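Local coordinates for separin (Saccharomyces cerevisiae, PDB 5U1T), which is a caspase-like cysteine protease that starts anaphase by cleaving the MCD1/SCC1 subunit of cohesin, freeing sister chromatids to separate, at residues Thr491-Phe496 and Asn515-Asn520; Lys910-Lys915 and Met927-Ile932; His936-Lys941 and Leu1019-Glu1024. All coordinates share one frame; numbering follows the deposited sequence.

Contact 1 of 3, residues Thr491-Phe496 and Asn515-Asn520; sequences TKFIEF and NIPSEN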
loop_
_atom_site.group_PDB
_atom_site.type_symbol
_atom_site.label_atom_id
_atom_site.label_comp_id
_atom_site.label_asym_id
_atom_site.label_seq_id
_atom_site.Cartn_x
_atom_site.Cartn_y
_atom_site.Cartn_z
ATOM N N THR A 491 -25.267 11.376 21.288
ATOM C CA THR A 491 -24.095 10.626 21.735
ATOM C C THR A 491 -24.480 9.418 22.574
ATOM O O THR A 491 -23.609 8.666 23.007
ATOM C CB THR A 491 -23.115 11.517 22.551
ATOM O OG1 THR A 491 -23.806 12.124 23.653
ATOM C CG2 THR A 491 -22.518 12.606 21.665
ATOM N N LYS A 492 -25.777 9.254 22.823
ATOM C CA LYS A 492 -26.307 8.067 23.488
ATOM C C LYS A 492 -27.299 7.396 22.543
ATOM O O LYS A 492 -27.923 8.060 21.709
ATOM C CB LYS A 492 -26.992 8.419 24.819
ATOM C CG LYS A 492 -26.291 9.500 25.661
ATOM C CD LYS A 492 -24.854 9.109 26.039
ATOM C CE LYS A 492 -23.944 10.341 26.229
ATOM N NZ LYS A 492 -22.527 10.086 25.755
ATOM N N PHE A 493 -27.437 6.082 22.669
ATOM C CA PHE A 493 -28.444 5.328 21.933
ATOM C C PHE A 493 -29.883 5.793 22.225
ATOM O O PHE A 493 -30.334 5.757 23.365
ATOM C CB PHE A 493 -28.297 3.852 22.272
ATOM C CG PHE A 493 -29.367 2.994 21.713
ATOM C CD1 PHE A 493 -29.330 2.604 20.379
ATOM C CD2 PHE A 493 -30.406 2.554 22.513
ATOM C CE1 PHE A 493 -30.333 1.793 19.852
ATOM C CE2 PHE A 493 -31.400 1.746 22.000
ATOM C CZ PHE A 493 -31.375 1.367 20.680
ATOM N N ILE A 494 -30.577 6.253 21.184
ATOM C CA ILE A 494 -32.015 6.500 21.210
ATOM C C ILE A 494 -32.697 5.341 20.512
ATOM O O ILE A 494 -32.451 5.120 19.329
ATOM C CB ILE A 494 -32.415 7.804 20.455
ATOM C CG1 ILE A 494 -31.775 9.056 21.059
ATOM C CG2 ILE A 494 -33.921 7.923 20.358
ATOM C CD1 ILE A 494 -31.794 9.058 22.541
ATOM N N GLU A 495 -33.552 4.591 21.189
ATOM C CA GLU A 495 -34.290 3.566 20.443
ATOM C C GLU A 495 -35.471 4.161 19.696
ATOM O O GLU A 495 -36.549 4.334 20.261
ATOM C CB GLU A 495 -34.795 2.473 21.347
ATOM C CG GLU A 495 -35.530 1.451 20.556
ATOM C CD GLU A 495 -36.035 0.345 21.422
ATOM O OE1 GLU A 495 -36.334 -0.745 20.890
ATOM O OE2 GLU A 495 -36.139 0.553 22.645
ATOM N N PHE A 496 -35.277 4.483 18.431
ATOM C CA PHE A 496 -36.274 5.272 17.737
ATOM C C PHE A 496 -37.625 4.597 17.702
ATOM O O PHE A 496 -37.722 3.391 17.477
ATOM C CB PHE A 496 -35.793 5.598 16.342
ATOM C CG PHE A 496 -34.605 6.509 16.343
ATOM C CD1 PHE A 496 -34.761 7.861 16.603
ATOM C CD2 PHE A 496 -33.318 6.008 16.124
ATOM C CE1 PHE A 496 -33.676 8.699 16.606
ATOM C CE2 PHE A 496 -32.228 6.844 16.137
ATOM C CZ PHE A 496 -32.406 8.190 16.373
ATOM N N ASN A 515 -22.464 2.523 23.350
ATOM C CA ASN A 515 -23.176 1.340 23.852
ATOM C C ASN A 515 -24.553 1.110 23.248
ATOM O O ASN A 515 -25.576 1.437 23.845
ATOM C CB ASN A 515 -23.328 1.408 25.370
ATOM C CG ASN A 515 -21.996 1.533 26.079
ATOM O OD1 ASN A 515 -21.762 2.502 26.805
ATOM N ND2 ASN A 515 -21.112 0.554 25.877
ATOM N N ILE A 516 -24.574 0.516 22.069
ATOM C CA ILE A 516 -25.816 0.109 21.456
ATOM C C ILE A 516 -26.244 -1.250 22.006
ATOM O O ILE A 516 -25.427 -2.155 22.103
ATOM C CB ILE A 516 -25.662 0.070 19.942
ATOM C CG1 ILE A 516 -25.454 1.492 19.438
ATOM C CG2 ILE A 516 -26.876 -0.544 19.303
ATOM C CD1 ILE A 516 -24.470 1.576 18.331
ATOM N N PRO A 517 -27.523 -1.384 22.413
ATOM C CA PRO A 517 -28.012 -2.675 22.920
ATOM C C PRO A 517 -28.321 -3.672 21.800
ATOM O O PRO A 517 -29.463 -4.117 21.670
ATOM C CB PRO A 517 -29.282 -2.290 23.679
ATOM C CG PRO A 517 -29.753 -1.054 23.011
ATOM C CD PRO A 517 -28.528 -0.314 22.558
ATOM N N SER A 518 -27.315 -4.029 21.009
ATOM C CA SER A 518 -27.547 -4.849 19.826
ATOM C C SER A 518 -27.982 -6.260 20.188
ATOM O O SER A 518 -28.638 -6.928 19.392
ATOM C CB SER A 518 -26.293 -4.893 18.944
ATOM O OG SER A 518 -25.183 -5.429 19.645
ATOM N N GLU A 519 -27.642 -6.715 21.390
ATOM C CA GLU A 519 -27.932 -8.099 21.760
ATOM C C GLU A 519 -29.431 -8.343 21.917
ATOM O O GLU A 519 -29.869 -9.480 22.035
ATOM C CB GLU A 519 -27.190 -8.497 23.036
ATOM C CG GLU A 519 -27.696 -7.857 24.302
ATOM C CD GLU A 519 -27.329 -6.381 24.430
ATOM O OE1 GLU A 519 -26.570 -5.875 23.570
ATOM O OE2 GLU A 519 -27.807 -5.727 25.393
ATOM N N ASN A 520 -30.217 -7.270 21.903
ATOM C CA ASN A 520 -31.674 -7.362 21.799
ATOM C C ASN A 520 -32.152 -7.968 20.475
ATOM O O ASN A 520 -33.330 -8.343 20.347
ATOM C CB ASN A 520 -32.312 -5.976 21.944
ATOM C CG ASN A 520 -32.325 -5.478 23.372
ATOM O OD1 ASN A 520 -32.032 -6.229 24.303
ATOM N ND2 ASN A 520 -32.675 -4.202 23.556
#
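Pro517, whose ring lies over the aromatic ring of Phe493, also carries the shortest backbone bond here that is not weak: its carbonyl O accepts from Asn520 N at 3.3 Å, tying the proline to the 3-10 turn 518-520. Ser518 N also bonds weakly back to Ile516 O, across Pro517, which is the centre of an inverse gamma turn. Beside this kink the pyrrolidine meets the other segment. Pro517 CD sits 3.4 Å from the centroid of the Phe493 ring and 10° off the ring normal, a CH-pi contact almost directly over the middle of the face. Pro517 CG lies over the same face, displaced toward Phe493 CE2. Phe493 can meet the proline in this way because its CG stands anti to the backbone N (chi1 173°), which carries the ring out to the 515-520 loop; the two side chains approach from opposite directions. On the other face of the ring, Glu495 N lies 3.6 Å above the Phe493 plane, offset toward the rim, so the aromatic is sandwiched between its own chain and the proline. The contact joins the loops on either side of helix 501-509 in the helical part of the protein, 491-496 leading toward that helix and 515-520 leading on to helix 523-533. Ile516 crosses Phe493 at about a right angle, its CG2 4.1 Å from Phe493 CD1 in an oblique approach. The same isoleucine also packs on Phe529 and Tyr508. Tyr508 of helix 501-509 joins in: its ring meets that of Phe493 with the planes at about 50°, and its hydroxyl is hydrogen-bonded to Ile494 O. The backbone of Asn515 adds a looser touch, its O lying 4.0 Å from Phe493 CB.

Contact 2 of 3, residues Lys910-Lys915 and Met927-Ile932; sequences KLHLGK and MPKNVI
Lys929 reaches from helix 927-946 across to Leu911 and His912, and most of what it meets is carbon. Its CB starts the chain toward the other helix, and CG, anti to the backbone N (chi1 -168°), continues in that direction. CD then comes alongside Leu911, 3.8 Å from Leu911 CB. From there the chain bends at chi3 and again at chi4 (89°), which turns it past the Leu911 carbonyl to the imidazole. Lys929 CE meets the ring of His912 at its edge, 3.4 Å from His912 CD2. The ammonium NZ ends in the plane of the ring, beyond the same edge and 4.0 Å from His912 CD2; Lys929 NZ and His912 NE2 stay 4.4 Å apart, so the two ionisable groups are neighbours without a bond.

One residue further on, Asn930 crosses Leu911 at a slant, with its OD1 3.9 Å from Leu911 CD2. That oxygen does its polar work elsewhere, accepting from Ile917 N in the connecting loop. Helix 905-912 ends in a Schellman motif at Gly914, whose positive phi (102°) turns the chain away after weak bonds back to the last turn, including Lys915 N to Lys910 O. Leu911 O is taken by Asn933 ND2, a further tie to the second helix. Lys910 near the end of helix 905-912 and Leu913 just after it touch helix 885-891, while Leu911 and His912 meet helix 927-946, which follows after a loop with no helix or strand of its own.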
loop_
_atom_site.group_PDB
_atom_site.type_symbol
_atom_site.label_atom_id
_atom_site.label_comp_id
_atom_site.label_asym_id
_atom_site.label_seq_id
_atom_site.Cartn_x
_atom_site.Cartn_y
_atom_site.Cartn_z
ATOM N N LYS A 910 12.941 -20.086 -12.892
ATOM C CA LYS A 910 14.092 -20.766 -13.484
ATOM C C LYS A 910 15.299 -19.833 -13.409
ATOM O O LYS A 910 16.350 -20.216 -12.904
ATOM C CB LYS A 910 13.789 -21.209 -14.911
ATOM C CG LYS A 910 13.087 -22.551 -14.945
ATOM C CD LYS A 910 12.505 -22.886 -16.304
ATOM C CE LYS A 910 11.679 -24.171 -16.193
ATOM N NZ LYS A 910 11.136 -24.733 -17.480
ATOM N N LEU A 911 15.106 -18.591 -13.849
ATOM C CA LEU A 911 16.100 -17.537 -13.666
ATOM C C LEU A 911 16.575 -17.356 -12.213
ATOM O O LEU A 911 17.743 -17.098 -12.003
ATOM C CB LEU A 911 15.574 -16.198 -14.189
ATOM C CG LEU A 911 15.087 -16.159 -15.630
ATOM C CD1 LEU A 911 14.942 -14.735 -16.128
ATOM C CD2 LEU A 911 16.021 -16.938 -16.519
ATOM N N HIS A 912 15.706 -17.476 -11.209
ATOM C CA HIS A 912 16.193 -17.328 -9.829
ATOM C C HIS A 912 17.015 -18.531 -9.388
ATOM O O HIS A 912 17.816 -18.448 -8.459
ATOM C CB HIS A 912 15.050 -17.124 -8.830
ATOM C CG HIS A 912 14.401 -15.783 -8.923
ATOM N ND1 HIS A 912 13.064 -15.587 -8.657
ATOM C CD2 HIS A 912 14.898 -14.573 -9.268
ATOM C CE1 HIS A 912 12.761 -14.312 -8.841
ATOM N NE2 HIS A 912 13.857 -13.676 -9.209
ATOM N N LEU A 913 16.799 -19.656 -10.044
ATOM C CA LEU A 913 17.473 -20.880 -9.659
ATOM C C LEU A 913 18.757 -21.085 -10.460
ATOM O O LEU A 913 19.424 -22.122 -10.333
ATOM C CB LEU A 913 16.538 -22.072 -9.837
ATOM C CG LEU A 913 15.382 -22.182 -8.842
ATOM C CD1 LEU A 913 14.432 -23.235 -9.339
ATOM C CD2 LEU A 913 15.875 -22.525 -7.443
ATOM N N GLY A 914 19.102 -20.086 -11.272
ATOM C CA GLY A 914 20.376 -20.067 -11.962
ATOM C C GLY A 914 20.309 -20.464 -13.424
ATOM O O GLY A 914 21.208 -20.136 -14.177
ATOM N N LYS A 915 19.258 -21.174 -13.827
ATOM C CA LYS A 915 19.071 -21.541 -15.227
ATOM C C LYS A 915 19.033 -20.313 -16.122
ATOM O O LYS A 915 18.654 -19.222 -15.679
ATOM C CB LYS A 915 17.781 -22.320 -15.422
ATOM C CG LYS A 915 17.781 -23.665 -14.780
ATOM C CD LYS A 915 16.480 -24.389 -14.977
ATOM C CE LYS A 915 16.584 -25.754 -14.313
ATOM N NZ LYS A 915 15.298 -26.499 -14.466
ATOM N N MET A 927 15.825 -10.370 -19.475
ATOM C CA MET A 927 16.891 -10.752 -20.376
ATOM C C MET A 927 18.307 -10.569 -19.801
ATOM O O MET A 927 19.202 -11.377 -20.090
ATOM C CB MET A 927 16.749 -9.961 -21.662
ATOM C CG MET A 927 17.432 -10.583 -22.814
ATOM S SD MET A 927 16.852 -12.259 -23.099
ATOM C CE MET A 927 17.641 -12.545 -24.672
ATOM N N PRO A 928 18.533 -9.500 -19.008
ATOM C CA PRO A 928 19.863 -9.437 -18.383
ATOM C C PRO A 928 20.117 -10.521 -17.339
ATOM O O PRO A 928 21.260 -10.943 -17.208
ATOM C CB PRO A 928 19.877 -8.050 -17.724
ATOM C CG PRO A 928 18.909 -7.239 -18.515
ATOM C CD PRO A 928 17.818 -8.210 -18.906
ATOM N N LYS A 929 19.106 -10.944 -16.590
ATOM C CA LYS A 929 19.324 -12.000 -15.606
ATOM C C LYS A 929 19.621 -13.249 -16.402
ATOM O O LYS A 929 20.453 -14.063 -16.020
ATOM C CB LYS A 929 18.111 -12.210 -14.675
ATOM C CG LYS A 929 18.401 -13.112 -13.454
ATOM C CD LYS A 929 17.193 -13.209 -12.498
ATOM C CE LYS A 929 17.582 -13.310 -10.986
ATOM N NZ LYS A 929 17.744 -11.979 -10.245
ATOM N N ASN A 930 18.940 -13.373 -17.532
ATOM C CA ASN A 930 19.090 -14.528 -18.401
ATOM C C ASN A 930 20.549 -14.721 -18.853
ATOM O O ASN A 930 21.148 -15.777 -18.613
ATOM C CB ASN A 930 18.165 -14.392 -19.616
ATOM C CG ASN A 930 17.954 -15.704 -20.338
ATOM O OD1 ASN A 930 18.100 -16.778 -19.759
ATOM N ND2 ASN A 930 17.603 -15.623 -21.610
ATOM N N VAL A 931 21.109 -13.693 -19.489
ATOM C CA VAL A 931 22.478 -13.753 -20.005
ATOM C C VAL A 931 23.509 -13.959 -18.891
ATOM O O VAL A 931 24.417 -14.768 -19.027
ATOM C CB VAL A 931 22.834 -12.484 -20.797
ATOM C CG1 VAL A 931 24.307 -12.500 -21.196
ATOM C CG2 VAL A 931 21.948 -12.372 -22.022
ATOM N N ILE A 932 23.356 -13.235 -17.789
ATOM C CA ILE A 932 24.220 -13.414 -16.629
ATOM C C ILE A 932 24.226 -14.863 -16.179
ATOM O O ILE A 932 25.261 -15.420 -15.852
ATOM C CB ILE A 932 23.779 -12.506 -15.466
ATOM C CG1 ILE A 932 24.297 -11.112 -15.724
ATOM C CG2 ILE A 932 24.359 -12.969 -14.140
ATOM C CD1 ILE A 932 25.797 -11.132 -15.956
#

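Contact 3 of 3, residues His936-Lys941 and Leu1019-Glu1024; sequences HNMWQK and LKQMKE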
loop_
_atom_site.group_PDB
_atom_site.type_symbol
_atom_site.label_atom_id
_atom_site.label_comp_id
_atom_site.label_asym_id
_atom_site.label_seq_id
_atom_site.Cartn_x
_atom_site.Cartn_y
_atom_site.Cartn_z
ATOM N N HIS A 936 27.465 -17.808 -16.428
ATOM C CA HIS A 936 27.877 -18.723 -15.366
ATOM C C HIS A 936 27.643 -20.192 -15.740
ATOM O O HIS A 936 28.449 -21.060 -15.418
ATOM C CB HIS A 936 27.162 -18.383 -14.052
ATOM C CG HIS A 936 27.514 -17.029 -13.517
ATOM N ND1 HIS A 936 28.647 -16.796 -12.768
ATOM C CD2 HIS A 936 26.894 -15.830 -13.644
ATOM C CE1 HIS A 936 28.703 -15.516 -12.444
ATOM N NE2 HIS A 936 27.658 -14.906 -12.973
ATOM N N ASN A 937 26.559 -20.472 -16.441
ATOM C CA ASN A 937 26.292 -21.839 -16.844
ATOM C C ASN A 937 27.301 -22.307 -17.881
ATOM O O ASN A 937 27.724 -23.467 -17.894
ATOM C CB ASN A 937 24.876 -21.967 -17.398
ATOM C CG ASN A 937 23.841 -22.031 -16.314
ATOM O OD1 ASN A 937 24.118 -22.495 -15.209
ATOM N ND2 ASN A 937 22.634 -21.570 -16.621
ATOM N N MET A 938 27.659 -21.379 -18.758
ATOM C CA MET A 938 28.626 -21.620 -19.797
ATOM C C MET A 938 29.996 -21.884 -19.153
ATOM O O MET A 938 30.711 -22.816 -19.526
ATOM C CB MET A 938 28.661 -20.422 -20.736
ATOM C CG MET A 938 29.629 -20.514 -21.887
ATOM S SD MET A 938 29.322 -19.122 -23.019
ATOM C CE MET A 938 30.664 -19.266 -24.234
ATOM N N TRP A 939 30.340 -21.078 -18.154
ATOM C CA TRP A 939 31.564 -21.279 -17.403
ATOM C C TRP A 939 31.623 -22.645 -16.687
ATOM O O TRP A 939 32.596 -23.366 -16.856
ATOM C CB TRP A 939 31.773 -20.155 -16.382
ATOM C CG TRP A 939 33.031 -20.374 -15.661
ATOM C CD1 TRP A 939 33.188 -20.844 -14.389
ATOM C CD2 TRP A 939 34.339 -20.223 -16.197
ATOM N NE1 TRP A 939 34.522 -20.962 -14.089
ATOM C CE2 TRP A 939 35.248 -20.591 -15.189
ATOM C CE3 TRP A 939 34.830 -19.798 -17.433
ATOM C CZ2 TRP A 939 36.618 -20.546 -15.374
ATOM C CZ3 TRP A 939 36.189 -19.751 -17.620
ATOM C CH2 TRP A 939 37.075 -20.124 -16.596
ATOM N N GLN A 940 30.608 -23.014 -15.900
ATOM C CA GLN A 940 30.678 -24.287 -15.162
ATOM C C GLN A 940 30.896 -25.451 -16.144
ATOM O O GLN A 940 31.607 -26.408 -15.840
ATOM C CB GLN A 940 29.416 -24.512 -14.287
ATOM C CG GLN A 940 29.209 -23.542 -13.081
ATOM C CD GLN A 940 27.877 -23.781 -12.286
ATOM O OE1 GLN A 940 26.886 -24.313 -12.827
ATOM N NE2 GLN A 940 27.865 -23.380 -11.003
ATOM N N LYS A 941 30.315 -25.330 -17.336
ATOM C CA LYS A 941 30.342 -26.385 -18.331
ATOM C C LYS A 941 31.720 -26.501 -18.986
ATOM O O LYS A 941 32.298 -27.596 -19.075
ATOM C CB LYS A 941 29.271 -26.130 -19.388
ATOM C CG LYS A 941 29.164 -27.220 -20.446
ATOM C CD LYS A 941 28.026 -26.926 -21.461
ATOM C CE LYS A 941 27.908 -28.009 -22.567
ATOM N NZ LYS A 941 26.803 -27.719 -23.548
ATOM N N LEU A 1019 36.855 -21.203 -25.335
ATOM C CA LEU A 1019 37.382 -20.101 -24.562
ATOM C C LEU A 1019 37.160 -18.765 -25.263
ATOM O O LEU A 1019 36.805 -17.791 -24.612
ATOM C CB LEU A 1019 38.864 -20.328 -24.275
ATOM C CG LEU A 1019 39.094 -21.287 -23.110
ATOM C CD1 LEU A 1019 40.504 -21.842 -23.144
ATOM C CD2 LEU A 1019 38.823 -20.556 -21.813
ATOM N N LYS A 1020 37.373 -18.711 -26.577
ATOM C CA LYS A 1020 37.129 -17.481 -27.335
ATOM C C LYS A 1020 35.634 -17.125 -27.305
ATOM O O LYS A 1020 35.238 -15.961 -27.411
ATOM C CB LYS A 1020 37.628 -17.625 -28.775
ATOM C CG LYS A 1020 39.154 -17.657 -28.909
ATOM C CD LYS A 1020 39.619 -18.171 -30.287
ATOM C CE LYS A 1020 40.039 -17.040 -31.241
ATOM N NZ LYS A 1020 41.012 -17.485 -32.299
ATOM N N GLN A 1021 34.820 -18.157 -27.138
ATOM C CA GLN A 1021 33.386 -18.028 -27.048
ATOM C C GLN A 1021 33.027 -17.382 -25.720
ATOM O O GLN A 1021 32.209 -16.460 -25.651
ATOM C CB GLN A 1021 32.741 -19.406 -27.182
ATOM C CG GLN A 1021 31.252 -19.418 -27.489
ATOM C CD GLN A 1021 30.642 -20.797 -27.256
ATOM O OE1 GLN A 1021 31.185 -21.612 -26.490
ATOM N NE2 GLN A 1021 29.516 -21.068 -27.908
ATOM N N MET A 1022 33.658 -17.882 -24.667
ATOM C CA MET A 1022 33.526 -17.325 -23.339
ATOM C C MET A 1022 34.051 -15.879 -23.284
ATOM O O MET A 1022 33.455 -15.029 -22.633
ATOM C CB MET A 1022 34.262 -18.216 -22.337
ATOM C CG MET A 1022 33.995 -17.903 -20.873
ATOM S SD MET A 1022 32.316 -18.322 -20.322
ATOM C CE MET A 1022 32.245 -17.366 -18.819
ATOM N N LYS A 1023 35.154 -15.599 -23.968
ATOM C CA LYS A 1023 35.713 -14.253 -24.003
ATOM C C LYS A 1023 34.691 -13.278 -24.583
ATOM O O LYS A 1023 34.519 -12.178 -24.061
ATOM C CB LYS A 1023 37.019 -14.212 -24.829
ATOM C CG LYS A 1023 37.695 -12.826 -24.885
ATOM C CD LYS A 1023 38.896 -12.738 -25.831
ATOM C CE LYS A 1023 38.602 -11.892 -27.102
ATOM N NZ LYS A 1023 37.532 -12.439 -28.074
ATOM N N GLU A 1024 34.009 -13.692 -25.650
ATOM C CA GLU A 1024 33.099 -12.813 -26.380
ATOM C C GLU A 1024 31.720 -12.687 -25.731
ATOM O O GLU A 1024 31.074 -11.640 -25.815
ATOM C CB GLU A 1024 32.962 -13.301 -27.814
ATOM C CG GLU A 1024 34.236 -13.079 -28.591
ATOM C CD GLU A 1024 34.391 -14.022 -29.771
ATOM O OE1 GLU A 1024 33.470 -14.850 -29.975
ATOM O OE2 GLU A 1024 35.424 -13.936 -30.489
#
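Met938 and Trp939 on helix 927-946 meet Gln1021 and Met1022 on helix 1012-1028. Along the latter, Leu1019 comes first; it is buried and packs on Leu1053 of helix 1036-1054. Two residues later, Gln1021 is crossed obliquely by Met938, whose CG stands anti to the backbone N (chi1 -180°) and whose chain, extended beyond it, lays its terminal methyl against the flank of the glutamine. Met938 CE touches Gln1021 CG at 3.3 Å and lies close to OE1 as well, so the methyl lies beside both the aliphatic part and the amide. The same methyl also comes up to the backbone N of Met1022.

Met1022 follows, the residue nearest Trp939 in backbone register. The two short helical segments run nearly antiparallel, at 158° between their directions, with their axes 10.8 Å apart, an antiparallel helix pair completed by helix 1036-1054, which touches Trp939 through Leu1048 and Thr1049. Met1022 slides past Met938 in the opposite sense, its SD 3.8 Å from Met938 CG and 4.1 Å from Met938 SD. Bent at chi2 (70°), the chain then brings its methyl to the tryptophan: Met1022 CE is 3.7 Å from Trp939 CB, and the methyl approaches the indole at a slant near Trp939 CE3. Shortening Met1022 to an alanine is likely to open a gap between Met938 and the Trp939 indole, taking the methyl from Trp939 CB and CE3 and the sulfur from Met938 CG. Beyond it, Lys1023 NZ and Glu1024 OE2 form a salt bridge at 3.5 Å within the helix.

Contacts 2 and 3 are neighbours, their centres 15 Å apart, because both use helix 927-946: contact 2 takes its first turns, contact 3 a stretch further along. A weak, probable hydrogen bond joins them directly, Gly914 O to Asn937 ND2 at 3.2 Å, from the helix end of contact 2 to the segment of contact 3; Asp916 is a second partner of that amide. Contact 1 stands apart, on the opposite side of the chain's centre, with centres 63 Å from contact 2 and 77 Å from contact 3. All three lie away from Cys1497, the probable catalytic cysteine, and all three join helices or the loops between them.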